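Alpha-L-rhamnosidase (Klebsiella oxytoca, PDB 4XHC) hydrolyses terminal alpha-L-rhamnose from rhamnosides as a two-domain glycoside hydrolase of family GH78. Local coordinates at residues R87-G92 against L189-I194; F109-A114 against L161-D166; C378-I383 against Q399-L404. All coordinates share one frame; numbering follows the deposited sequence.

Overall arrangement
Contacts 1 and 2 are neighbours in the N-terminal beta domain, and contact 3 belongs to the helical catalytic domain. Strands 187-200 and 106-115 lie side by side in one four-stranded antiparallel sheet; contact 1 docks the loop 87-92 on the first, and contact 2 pairs the second with strand 163-166. Their centres are 9 Å apart, and probable backbone hydrogen bonds, such as Gln112 N to Gln190 O at 3.0 Å, join them; in sequence contact 2 is nested inside contact 1. Contact 3 lies on the opposite side of the chain's centre, about 65 Å from contact 1 between centres. None of the six segments includes a residue of the rhamnose pocket, such as Asp242 or Glu506.

Contact 1 of 3, residues R87-G92 against L189-I194; sequences RELSSG and LQFTQI
Leu89 pairs with Leu189 in a single antiparallel beta bridge, by which the loop 87-92 docks on strand 187-200 in the beta-sheet N-terminal domain. Leu89 N reaches Leu189 O at 2.7 Å and Leu189 N returns to Leu89 O at 2.9 Å, the two bonds expected of a hydrogen-bonded pair. Beside them the CA-H of Glu88 approaches the same Leu189 O at 3.5 Å. Two residues along from the bridge, direct pairing gives way to a water, which donates to Arg87 O and accepts from Phe191 N.

Among the polar side chains, the aliphatic part of Gln190 does the touching: with CG anti to the backbone N (chi1 180°), its CG lies 3.5 Å from Arg87 O. The carboxylate of Glu88 turns instead to a salt bridge with Arg188.

The apolar contact lies on the buried side, where a branched leucine and a flat ring suit a hydrocarbon interior. Leu89 also touches Val180 and Phe191 touches Val178, both on strand 175-182. The Leu89 and Phe191 side chains cross at about a right angle, and Leu89 CD1 meets the ring edge in its plane, 3.8 Å from Phe191 CE1.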
ATOM      1  N   ARG A  87     -10.317  21.569  -6.686  1.00 62.27           N
ATOM      2  CA  ARG A  87     -11.067  20.468  -7.303  1.00 62.52           C
ATOM      3  C   ARG A  87     -11.548  19.447  -6.296  1.00 61.86           C
ATOM      4  O   ARG A  87     -10.873  19.158  -5.313  1.00 60.74           O
ATOM      5  CB  ARG A  87     -10.241  19.737  -8.366  1.00 63.53           C
ATOM      6  CG  ARG A  87     -10.287  20.382  -9.744  1.00 66.11           C
ATOM      7  CD  ARG A  87      -9.609  19.504 -10.781  1.00 65.32           C
ATOM      8  NE  ARG A  87     -10.385  18.301 -11.073  1.00 64.06           N
ATOM      9  CZ  ARG A  87      -9.963  17.299 -11.839  1.00 62.47           C
ATOM     10  NH1 ARG A  87      -8.755  17.332 -12.393  1.00 62.10           N
ATOM     11  NH2 ARG A  87     -10.751  16.255 -12.046  1.00 61.81           N
ATOM     12  N   GLU A  88     -12.718  18.889  -6.583  1.00 63.65           N
ATOM     13  CA  GLU A  88     -13.343  17.864  -5.759  1.00 62.55           C
ATOM     14  C   GLU A  88     -13.442  16.584  -6.585  1.00 60.90           C
ATOM     15  O   GLU A  88     -14.262  16.488  -7.497  1.00 63.70           O
ATOM     16  CB  GLU A  88     -14.726  18.340  -5.302  1.00 63.59           C
ATOM     17  CG  GLU A  88     -14.671  19.625  -4.487  1.00 64.23           C
ATOM     18  CD  GLU A  88     -16.035  20.142  -4.067  1.00 66.32           C
ATOM     19  OE1 GLU A  88     -17.047  19.429  -4.232  1.00 65.88           O
ATOM     20  OE2 GLU A  88     -16.092  21.280  -3.560  1.00 68.01           O
ATOM     21  N   LEU A  89     -12.615  15.601  -6.253  1.00 57.70           N
ATOM     22  CA  LEU A  89     -12.451  14.411  -7.083  1.00 56.99           C
ATOM     23  C   LEU A  89     -13.319  13.228  -6.632  1.00 55.38           C
ATOM     24  O   LEU A  89     -13.467  12.991  -5.438  1.00 55.34           O
ATOM     25  CB  LEU A  89     -10.977  13.989  -7.074  1.00 56.39           C
ATOM     26  CG  LEU A  89      -9.950  15.090  -7.358  1.00 56.20           C
ATOM     27  CD1 LEU A  89      -8.553  14.591  -7.052  1.00 55.44           C
ATOM     28  CD2 LEU A  89     -10.044  15.586  -8.796  1.00 57.22           C
ATOM     29  N   SER A  90     -13.866  12.486  -7.595  1.00 54.47           N
ATOM     30  CA  SER A  90     -14.656  11.274  -7.321  1.00 55.17           C
ATOM     31  C   SER A  90     -13.956  10.030  -7.847  1.00 52.92           C
ATOM     32  O   SER A  90     -12.889  10.133  -8.448  1.00 54.17           O
ATOM     33  CB  SER A  90     -16.054  11.391  -7.949  1.00 56.51           C
ATOM     34  OG  SER A  90     -16.659  12.614  -7.585  1.00 58.18           O
ATOM     35  N   SER A  91     -14.572   8.865  -7.642  1.00 51.79           N
ATOM     36  CA  SER A  91     -14.013   7.603  -8.117  1.00 51.24           C
ATOM     37  C   SER A  91     -13.691   7.674  -9.591  1.00 51.45           C
ATOM     38  O   SER A  91     -14.520   8.106 -10.386  1.00 53.67           O
ATOM     39  CB  SER A  91     -14.974   6.443  -7.881  1.00 52.23           C
ATOM     40  OG  SER A  91     -15.281   6.313  -6.505  1.00 53.55           O
ATOM     41  N   GLY A  92     -12.472   7.270  -9.943  1.00 50.57           N
ATOM     42  CA  GLY A  92     -12.028   7.244 -11.333  1.00 51.11           C
ATOM     43  C   GLY A  92     -11.283   8.485 -11.780  1.00 51.33           C
ATOM     44  O   GLY A  92     -10.616   8.446 -12.800  1.00 51.70           O
ATOM     45  N   LEU A 189     -13.116  13.907  -2.742  1.00 59.59           N
ATOM     46  CA  LEU A 189     -11.820  14.138  -2.138  1.00 59.80           C
ATOM     47  C   LEU A 189     -11.182  15.408  -2.709  1.00 60.11           C
ATOM     48  O   LEU A 189     -11.344  15.719  -3.888  1.00 61.64           O
ATOM     49  CB  LEU A 189     -10.925  12.930  -2.392  1.00 59.54           C
ATOM     50  CG  LEU A 189      -9.692  12.858  -1.498  1.00 60.55           C
ATOM     51  CD1 LEU A 189     -10.075  12.605  -0.047  1.00 61.59           C
ATOM     52  CD2 LEU A 189      -8.750  11.785  -1.997  1.00 60.70           C
ATOM     53  N   GLN A 190     -10.437  16.122  -1.873  1.00 60.33           N
ATOM     54  CA  GLN A 190      -9.904  17.438  -2.219  1.00 60.60           C
ATOM     55  C   GLN A 190      -8.521  17.613  -1.602  1.00 59.46           C
ATOM     56  O   GLN A 190      -8.393  17.624  -0.386  1.00 59.04           O
ATOM     57  CB  GLN A 190     -10.870  18.500  -1.692  1.00 62.51           C
ATOM     58  CG  GLN A 190     -10.487  19.945  -1.946  1.00 64.36           C
ATOM     59  CD  GLN A 190     -11.606  20.912  -1.566  1.00 67.99           C
ATOM     60  OE1 GLN A 190     -12.422  20.651  -0.665  1.00 69.72           O
ATOM     61  NE2 GLN A 190     -11.647  22.042  -2.250  1.00 69.36           N
ATOM     62  N   PHE A 191      -7.492  17.744  -2.437  1.00 58.89           N
ATOM     63  CA  PHE A 191      -6.122  17.943  -1.959  1.00 58.90           C
ATOM     64  C   PHE A 191      -5.880  19.418  -1.696  1.00 61.45           C
ATOM     65  O   PHE A 191      -6.318  20.256  -2.472  1.00 63.37           O
ATOM     66  CB  PHE A 191      -5.128  17.445  -2.992  1.00 58.15           C
ATOM     67  CG  PHE A 191      -5.159  15.961  -3.179  1.00 57.49           C
ATOM     68  CD1 PHE A 191      -6.074  15.378  -4.027  1.00 57.83           C
ATOM     69  CD2 PHE A 191      -4.289  15.147  -2.479  1.00 57.23           C
ATOM     70  CE1 PHE A 191      -6.113  14.007  -4.185  1.00 57.19           C
ATOM     71  CE2 PHE A 191      -4.315  13.776  -2.635  1.00 56.41           C
ATOM     72  CZ  PHE A 191      -5.231  13.206  -3.490  1.00 56.69           C
ATOM     73  N   THR A 192      -5.211  19.744  -0.594  1.00 63.05           N
ATOM     74  CA  THR A 192      -4.937  21.150  -0.257  1.00 64.33           C
ATOM     75  C   THR A 192      -3.444  21.499  -0.282  1.00 66.23           C
ATOM     76  O   THR A 192      -3.096  22.678  -0.289  1.00 69.81           O
ATOM     77  CB  THR A 192      -5.535  21.561   1.115  1.00 64.71           C
ATOM     78  OG1 THR A 192      -4.806  20.942   2.185  1.00 63.84           O
ATOM     79  CG2 THR A 192      -7.012  21.174   1.212  1.00 64.66           C
ATOM     80  N   GLN A 193      -2.563  20.502  -0.286  1.00 64.55           N
ATOM     81  CA  GLN A 193      -1.134  20.773  -0.344  1.00 65.84           C
ATOM     82  C   GLN A 193      -0.390  19.539  -0.774  1.00 63.76           C
ATOM     83  O   GLN A 193      -0.716  18.447  -0.337  1.00 63.63           O
ATOM     84  CB  GLN A 193      -0.612  21.225   1.015  1.00 68.48           C
ATOM     85  CG  GLN A 193       0.904  21.166   1.145  1.00 71.38           C
ATOM     86  CD  GLN A 193       1.414  21.834   2.410  1.00 77.50           C
ATOM     87  OE1 GLN A 193       0.659  22.067   3.372  1.00 80.28           O
ATOM     88  NE2 GLN A 193       2.710  22.142   2.425  1.00 78.44           N
ATOM     89  N   ILE A 194       0.607  19.716  -1.629  1.00 62.12           N
ATOM     90  CA  ILE A 194       1.470  18.621  -2.035  1.00 62.21           C
ATOM     91  C   ILE A 194       2.899  19.127  -2.149  1.00 62.48           C
ATOM     92  O   ILE A 194       3.141  20.153  -2.774  1.00 64.52           O
ATOM     93  CB  ILE A 194       1.050  18.036  -3.393  1.00 62.74           C
ATOM     94  CG1 ILE A 194      -0.434  17.642  -3.372  1.00 63.03           C
ATOM     95  CG2 ILE A 194       1.934  16.838  -3.744  1.00 62.25           C
ATOM     96  CD1 ILE A 194      -0.918  16.912  -4.609  1.00 62.20           C
TER
HETATM   97  O   HOH W   1      -7.999  18.587  -5.159  1.00 47.96           O

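Contact 2 of 3, residues F109-A114 against L161-D166; sequences FLCQSA and LPAEID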
ATOM      1  N   PHE A 109       1.571  15.204   1.661  1.00 56.39           N
ATOM      2  CA  PHE A 109       0.364  15.911   1.195  1.00 55.42           C
ATOM      3  C   PHE A 109      -0.755  15.945   2.234  1.00 54.61           C
ATOM      4  O   PHE A 109      -0.790  15.132   3.149  1.00 54.24           O
ATOM      5  CB  PHE A 109      -0.152  15.329  -0.129  1.00 55.79           C
ATOM      6  CG  PHE A 109      -0.653  13.918  -0.027  1.00 56.22           C
ATOM      7  CD1 PHE A 109      -1.920  13.650   0.471  1.00 57.69           C
ATOM      8  CD2 PHE A 109       0.140  12.859  -0.438  1.00 56.44           C
ATOM      9  CE1 PHE A 109      -2.382  12.351   0.573  1.00 58.89           C
ATOM     10  CE2 PHE A 109      -0.313  11.559  -0.340  1.00 57.54           C
ATOM     11  CZ  PHE A 109      -1.574  11.300   0.168  1.00 59.04           C
ATOM     12  N   LEU A 110      -1.647  16.918   2.095  1.00 55.99           N
ATOM     13  CA  LEU A 110      -2.837  17.016   2.928  1.00 57.34           C
ATOM     14  C   LEU A 110      -4.044  16.858   2.035  1.00 56.79           C
ATOM     15  O   LEU A 110      -4.051  17.355   0.915  1.00 55.26           O
ATOM     16  CB  LEU A 110      -2.937  18.385   3.621  1.00 60.28           C
ATOM     17  CG  LEU A 110      -1.828  18.907   4.540  1.00 62.58           C
ATOM     18  CD1 LEU A 110      -2.356  20.116   5.308  1.00 64.99           C
ATOM     19  CD2 LEU A 110      -1.332  17.847   5.507  1.00 63.03           C
ATOM     20  N   CYS A 111      -5.078  16.194   2.537  1.00 58.95           N
ATOM     21  CA  CYS A 111      -6.341  16.125   1.817  1.00 62.11           C
ATOM     22  C   CYS A 111      -7.526  16.011   2.767  1.00 60.76           C
ATOM     23  O   CYS A 111      -7.366  15.634   3.923  1.00 58.67           O
ATOM     24  CB  CYS A 111      -6.330  14.967   0.805  1.00 64.87           C
ATOM     25  SG  CYS A 111      -6.236  13.307   1.512  1.00 67.28           S
ATOM     26  N   GLN A 112      -8.710  16.333   2.249  1.00 60.43           N
ATOM     27  CA  GLN A 112      -9.919  16.461   3.055  1.00 61.16           C
ATOM     28  C   GLN A 112     -11.191  16.155   2.275  1.00 59.21           C
ATOM     29  O   GLN A 112     -11.198  16.120   1.049  1.00 57.79           O
ATOM     30  CB  GLN A 112     -10.013  17.884   3.611  1.00 64.02           C
ATOM     31  CG  GLN A 112     -10.055  18.954   2.537  1.00 65.20           C
ATOM     32  CD  GLN A 112     -10.012  20.349   3.109  1.00 67.81           C
ATOM     33  OE1 GLN A 112      -9.184  20.657   3.957  1.00 69.51           O
ATOM     34  NE2 GLN A 112     -10.907  21.205   2.642  1.00 70.09           N
ATOM     35  N   SER A 113     -12.273  15.961   3.015  1.00 59.81           N
ATOM     36  CA  SER A 113     -13.568  15.582   2.448  1.00 59.96           C
ATOM     37  C   SER A 113     -14.313  16.790   1.888  1.00 59.79           C
ATOM     38  O   SER A 113     -14.076  17.914   2.312  1.00 61.06           O
ATOM     39  CB  SER A 113     -14.408  14.874   3.527  1.00 60.82           C
ATOM     40  OG  SER A 113     -15.799  15.087   3.364  1.00 65.21           O
ATOM     41  N   ALA A 114     -15.195  16.544   0.921  1.00 60.80           N
ATOM     42  CA  ALA A 114     -16.218  17.522   0.485  1.00 61.64           C
ATOM     43  C   ALA A 114     -17.559  16.806   0.232  1.00 61.37           C
ATOM     44  O   ALA A 114     -17.580  15.665  -0.243  1.00 59.79           O
ATOM     45  CB  ALA A 114     -15.762  18.258  -0.771  1.00 60.89           C
ATOM     46  N   LEU A 161     -10.622  11.440   7.474  1.00 51.80           N
ATOM     47  CA  LEU A 161     -10.360  12.725   6.831  1.00 53.15           C
ATOM     48  C   LEU A 161     -10.780  13.848   7.785  1.00 54.96           C
ATOM     49  O   LEU A 161     -11.711  13.667   8.557  1.00 58.13           O
ATOM     50  CB  LEU A 161     -11.139  12.810   5.512  1.00 52.69           C
ATOM     51  CG  LEU A 161     -10.783  11.722   4.479  1.00 51.08           C
ATOM     52  CD1 LEU A 161     -11.818  11.645   3.368  1.00 50.69           C
ATOM     53  CD2 LEU A 161      -9.396  11.948   3.894  1.00 49.94           C
ATOM     54  N   PRO A 162     -10.100  14.991   7.781  1.00 56.61           N
ATOM     55  CA  PRO A 162      -8.918  15.258   6.957  1.00 56.73           C
ATOM     56  C   PRO A 162      -7.698  14.400   7.315  1.00 55.77           C
ATOM     57  O   PRO A 162      -7.637  13.852   8.405  1.00 56.79           O
ATOM     58  CB  PRO A 162      -8.625  16.743   7.247  1.00 57.42           C
ATOM     59  CG  PRO A 162      -9.298  17.037   8.551  1.00 58.26           C
ATOM     60  CD  PRO A 162     -10.513  16.170   8.566  1.00 57.79           C
ATOM     61  N   ALA A 163      -6.741  14.318   6.394  1.00 55.28           N
ATOM     62  CA  ALA A 163      -5.573  13.456   6.539  1.00 55.16           C
ATOM     63  C   ALA A 163      -4.305  14.211   6.233  1.00 55.86           C
ATOM     64  O   ALA A 163      -4.271  15.017   5.304  1.00 55.22           O
ATOM     65  CB  ALA A 163      -5.683  12.277   5.590  1.00 55.11           C
ATOM     66  N   GLU A 164      -3.262  13.941   7.015  1.00 58.75           N
ATOM     67  CA  GLU A 164      -1.918  14.459   6.759  1.00 60.03           C
ATOM     68  C   GLU A 164      -1.020  13.265   6.510  1.00 57.73           C
ATOM     69  O   GLU A 164      -0.837  12.455   7.398  1.00 58.57           O
ATOM     70  CB  GLU A 164      -1.420  15.271   7.960  1.00 63.54           C
ATOM     71  CG  GLU A 164       0.031  15.747   7.849  1.00 66.19           C
ATOM     72  CD  GLU A 164       0.309  17.076   8.560  1.00 67.44           C
ATOM     73  OE1 GLU A 164      -0.471  17.486   9.448  1.00 67.39           O
ATOM     74  OE2 GLU A 164       1.325  17.719   8.218  1.00 68.98           O
ATOM     75  N   ILE A 165      -0.476  13.150   5.303  1.00 57.22           N
ATOM     76  CA  ILE A 165       0.276  11.955   4.902  1.00 57.58           C
ATOM     77  C   ILE A 165       1.746  12.238   4.578  1.00 56.60           C
ATOM     78  O   ILE A 165       2.053  13.088   3.750  1.00 55.38           O
ATOM     79  CB  ILE A 165      -0.382  11.286   3.677  1.00 58.83           C
ATOM     80  CG1 ILE A 165      -1.791  10.784   4.030  1.00 59.52           C
ATOM     81  CG2 ILE A 165       0.483  10.142   3.153  1.00 58.82           C
ATOM     82  CD1 ILE A 165      -1.845   9.820   5.209  1.00 59.89           C
ATOM     83  N   ASP A 166       2.642  11.510   5.244  1.00 56.92           N
ATOM     84  CA  ASP A 166       4.075  11.537   4.951  1.00 55.77           C
ATOM     85  C   ASP A 166       4.491  10.112   4.623  1.00 54.38           C
ATOM     86  O   ASP A 166       4.617   9.283   5.514  1.00 53.17           O
ATOM     87  CB  ASP A 166       4.878  12.024   6.160  1.00 58.78           C
ATOM     88  CG  ASP A 166       4.743  13.524   6.404  1.00 62.39           C
ATOM     89  OD1 ASP A 166       5.398  14.312   5.688  1.00 64.25           O
ATOM     90  OD2 ASP A 166       4.007  13.921   7.336  1.00 66.11           O
TER
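Ile165 lies over one face of the Phe109 ring, and these two residues bury more surface in the contact than any others. The two side chains run side by side in the same direction. Ile165 CB stands 3.9 Å from the ring centroid and only 19° off the ring normal, a CH-pi contact displaced toward the rim at CZ, while CG1 approaches CE1 and CG2 approaches CE2. The branching at CB thus spreads the isoleucine over the outer part of the flat ring. Phe109 has its CG between the backbone N and the carbonyl carbon (chi1 66°), a rotation that brings the ring alongside its cross-strand neighbour. Their backbones form a hydrogen-bonded pair, with Ile165 N to Phe109 O at 2.9 Å and Phe109 N to Ile165 O at 3.0 Å.

The pairing is that of antiparallel strands, 106-115 with strand 163-166, the outermost within this chain of a four-stranded sheet in the beta domain; the short segments run at 155° to each other.

Cys111, next in buried surface, forms the second hydrogen-bonded pair, with Ala163. Its small, apolar SG fits on the same face as Phe109, 4.2 Å from both Ala163 CB and Leu161 CD2, and this face is covered by Leu156 and Leu158 of strand 153-158. Leu110 and Glu164 form the non-hydrogen-bonded pair between, on the other face. There Leu110 CD2 rests against the aliphatic Glu164 CG at 3.4 Å, while the carboxylate is hydrogen-bonded through OE2 to His108.

Contact 3 of 3, residues C378-I383 against Q399-L404; sequences CLQRAI and QRLQQL
Leu379 and Leu401 slide past each other in opposite directions, each reaching toward the other's helix, and their apolar contacts carry the interface. Leu379 CD2 lies 3.9 Å from Leu401 CD1, and the same methyl comes within 3.7 Å of the backbone atom Leu401 N, so it rests against the helix itself. Leu379 CD2 also meets Leu404 CD1 at 3.9 Å. The other methyl of Leu401, CD2, packs 4.0 Å from Ile383 CD1, the two side chains crossing obliquely. In both leucines CG stands anti to the backbone N (chi1 -173° for Leu379 and -169° for Leu401), which extends the methyls across the interface.

These helices, 368-389 and 391-412, are consecutive, nearly antiparallel helices of the catalytic domain, which in this family is an (alpha/alpha)6 barrel. The short segments run at 166° with axes 10.2 Å apart, a spacing that side chains as long as leucine and isoleucine fill. Val336 of helix 322-340 touches Leu379 as well.

Gln380 is a polar side chain that joins in: bent at chi2, it brings OE1 to 3.6 Å from Leu401 CD2. No hydrogen bond joins the two segments, although Leu404 O accepts one from Gln372 NE2, further along helix 368-389.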
ATOM      1  N   CYS A 378      45.327  -0.425 -15.090  1.00 53.49           N
ATOM      2  CA  CYS A 378      45.325  -0.448 -13.626  1.00 54.24           C
ATOM      3  C   CYS A 378      46.667  -0.912 -13.038  1.00 53.73           C
ATOM      4  O   CYS A 378      47.095  -0.443 -11.982  1.00 53.79           O
ATOM      5  CB  CYS A 378      44.138  -1.270 -13.106  1.00 54.76           C
ATOM      6  SG  CYS A 378      42.518  -0.471 -13.386  1.00 60.35           S
ATOM      7  N   LEU A 379      47.364  -1.788 -13.745  1.00 53.37           N
ATOM      8  CA  LEU A 379      48.732  -2.138 -13.358  1.00 54.06           C
ATOM      9  C   LEU A 379      49.630  -0.901 -13.334  1.00 54.63           C
ATOM     10  O   LEU A 379      50.412  -0.718 -12.414  1.00 55.91           O
ATOM     11  CB  LEU A 379      49.306  -3.176 -14.307  1.00 53.98           C
ATOM     12  CG  LEU A 379      50.662  -3.735 -13.917  1.00 57.06           C
ATOM     13  CD1 LEU A 379      50.624  -4.347 -12.531  1.00 58.20           C
ATOM     14  CD2 LEU A 379      51.098  -4.772 -14.933  1.00 59.25           C
ATOM     15  N   GLN A 380      49.501  -0.042 -14.338  1.00 54.60           N
ATOM     16  CA  GLN A 380      50.260   1.216 -14.386  1.00 56.09           C
ATOM     17  C   GLN A 380      50.065   2.060 -13.122  1.00 55.04           C
ATOM     18  O   GLN A 380      51.019   2.618 -12.599  1.00 55.78           O
ATOM     19  CB  GLN A 380      49.857   2.017 -15.633  1.00 56.09           C
ATOM     20  CG  GLN A 380      50.570   3.353 -15.842  1.00 57.24           C
ATOM     21  CD  GLN A 380      52.060   3.207 -16.056  1.00 57.63           C
ATOM     22  OE1 GLN A 380      52.531   3.175 -17.190  1.00 58.75           O
ATOM     23  NE2 GLN A 380      52.806   3.104 -14.972  1.00 58.28           N
ATOM     24  N   ARG A 381      48.829   2.147 -12.643  1.00 54.23           N
ATOM     25  CA  ARG A 381      48.546   2.899 -11.424  1.00 55.42           C
ATOM     26  C   ARG A 381      49.052   2.165 -10.193  1.00 55.36           C
ATOM     27  O   ARG A 381      49.483   2.801  -9.234  1.00 57.66           O
ATOM     28  CB  ARG A 381      47.050   3.204 -11.273  1.00 55.62           C
ATOM     29  CG  ARG A 381      46.591   4.458 -12.001  1.00 56.42           C
ATOM     30  CD  ARG A 381      46.317   4.169 -13.459  1.00 56.99           C
ATOM     31  NE  ARG A 381      46.226   5.384 -14.260  1.00 59.56           N
ATOM     32  CZ  ARG A 381      46.349   5.420 -15.587  1.00 59.62           C
ATOM     33  NH1 ARG A 381      46.560   4.313 -16.288  1.00 59.49           N
ATOM     34  NH2 ARG A 381      46.265   6.573 -16.223  1.00 59.85           N
ATOM     35  N   ALA A 382      48.993   0.835 -10.210  1.00 53.40           N
ATOM     36  CA  ALA A 382      49.594   0.038  -9.136  1.00 54.37           C
ATOM     37  C   ALA A 382      51.114   0.279  -9.011  1.00 56.83           C
ATOM     38  O   ALA A 382      51.670   0.220  -7.920  1.00 57.03           O
ATOM     39  CB  ALA A 382      49.305  -1.440  -9.348  1.00 53.64           C
ATOM     40  N   ILE A 383      51.776   0.556 -10.129  1.00 58.03           N
ATOM     41  CA  ILE A 383      53.200   0.878 -10.119  1.00 61.23           C
ATOM     42  C   ILE A 383      53.420   2.224  -9.446  1.00 62.93           C
ATOM     43  O   ILE A 383      54.320   2.369  -8.615  1.00 65.08           O
ATOM     44  CB  ILE A 383      53.787   0.910 -11.542  1.00 62.24           C
ATOM     45  CG1 ILE A 383      53.826  -0.501 -12.115  1.00 63.06           C
ATOM     46  CG2 ILE A 383      55.196   1.491 -11.552  1.00 65.13           C
ATOM     47  CD1 ILE A 383      53.987  -0.536 -13.620  1.00 63.50           C
ATOM     48  N   GLN A 399      58.216  -4.803 -15.329  1.00 74.13           N
ATOM     49  CA  GLN A 399      58.517  -5.866 -16.294  1.00 76.92           C
ATOM     50  C   GLN A 399      57.239  -6.516 -16.775  1.00 73.32           C
ATOM     51  O   GLN A 399      57.095  -6.827 -17.950  1.00 73.17           O
ATOM     52  CB  GLN A 399      59.406  -6.936 -15.682  1.00 81.39           C
ATOM     53  CG  GLN A 399      60.788  -6.435 -15.353  1.00 88.78           C
ATOM     54  CD  GLN A 399      61.637  -7.506 -14.728  1.00 95.81           C
ATOM     55  OE1 GLN A 399      62.201  -8.328 -15.441  1.00 97.94           O
ATOM     56  NE2 GLN A 399      61.759  -7.495 -13.402  1.00 98.34           N
ATOM     57  N   ARG A 400      56.318  -6.722 -15.849  1.00 70.85           N
ATOM     58  CA  ARG A 400      55.055  -7.346 -16.161  1.00 69.70           C
ATOM     59  C   ARG A 400      54.204  -6.480 -17.095  1.00 65.71           C
ATOM     60  O   ARG A 400      53.546  -6.997 -18.000  1.00 63.71           O
ATOM     61  CB  ARG A 400      54.293  -7.627 -14.879  1.00 72.03           C
ATOM     62  CG  ARG A 400      53.251  -8.711 -15.027  1.00 76.99           C
ATOM     63  CD  ARG A 400      53.920 -10.061 -14.789  1.00 83.19           C
ATOM     64  NE  ARG A 400      52.995 -11.172 -14.551  1.00 88.44           N
ATOM     65  CZ  ARG A 400      52.188 -11.727 -15.457  1.00 93.01           C
ATOM     66  NH1 ARG A 400      52.151 -11.296 -16.724  1.00 92.82           N
ATOM     67  NH2 ARG A 400      51.396 -12.730 -15.076  1.00 95.12           N
ATOM     68  N   LEU A 401      54.224  -5.168 -16.867  1.00 64.30           N
ATOM     69  CA  LEU A 401      53.540  -4.206 -17.735  1.00 61.64           C
ATOM     70  C   LEU A 401      54.015  -4.355 -19.180  1.00 64.04           C
ATOM     71  O   LEU A 401      53.215  -4.335 -20.119  1.00 65.02           O
ATOM     72  CB  LEU A 401      53.793  -2.774 -17.250  1.00 60.12           C
ATOM     73  CG  LEU A 401      52.941  -1.673 -17.895  1.00 58.04           C
ATOM     74  CD1 LEU A 401      51.501  -1.729 -17.399  1.00 54.78           C
ATOM     75  CD2 LEU A 401      53.546  -0.302 -17.632  1.00 58.23           C
ATOM     76  N   GLN A 402      55.320  -4.518 -19.346  1.00 68.84           N
ATOM     77  CA  GLN A 402      55.904  -4.665 -20.665  1.00 71.25           C
ATOM     78  C   GLN A 402      55.445  -5.949 -21.357  1.00 66.67           C
ATOM     79  O   GLN A 402      55.144  -5.933 -22.551  1.00 63.53           O
ATOM     80  CB  GLN A 402      57.443  -4.630 -20.592  1.00 79.86           C
ATOM     81  CG  GLN A 402      58.102  -4.184 -21.889  1.00 84.35           C
ATOM     82  CD  GLN A 402      57.285  -3.108 -22.609  1.00 88.30           C
ATOM     83  OE1 GLN A 402      56.563  -3.398 -23.579  1.00 90.49           O
ATOM     84  NE2 GLN A 402      57.350  -1.876 -22.111  1.00 89.83           N
ATOM     85  N   GLN A 403      55.419  -7.059 -20.615  1.00 65.27           N
ATOM     86  CA  GLN A 403      54.954  -8.340 -21.158  1.00 62.84           C
ATOM     87  C   GLN A 403      53.538  -8.224 -21.664  1.00 58.31           C
ATOM     88  O   GLN A 403      53.250  -8.646 -22.779  1.00 58.14           O
ATOM     89  CB  GLN A 403      55.069  -9.446 -20.114  1.00 65.81           C
ATOM     90  CG  GLN A 403      56.512  -9.861 -19.881  1.00 72.62           C
ATOM     91  CD  GLN A 403      56.663 -10.755 -18.673  1.00 76.05           C
ATOM     92  OE1 GLN A 403      55.741 -11.508 -18.335  1.00 79.67           O
ATOM     93  NE2 GLN A 403      57.821 -10.683 -18.018  1.00 78.29           N
ATOM     94  N   LEU A 404      52.668  -7.615 -20.861  1.00 56.41           N
ATOM     95  CA  LEU A 404      51.248  -7.495 -21.206  1.00 53.02           C
ATOM     96  C   LEU A 404      51.027  -6.616 -22.437  1.00 50.78           C
ATOM     97  O   LEU A 404      50.244  -6.972 -23.317  1.00 48.06           O
ATOM     98  CB  LEU A 404      50.444  -6.937 -20.029  1.00 52.65           C
ATOM     99  CG  LEU A 404      50.403  -7.754 -18.738  1.00 54.74           C
ATOM    100  CD1 LEU A 404      49.557  -7.042 -17.694  1.00 55.32           C
ATOM    101  CD2 LEU A 404      49.868  -9.156 -18.983  1.00 54.81           C
TER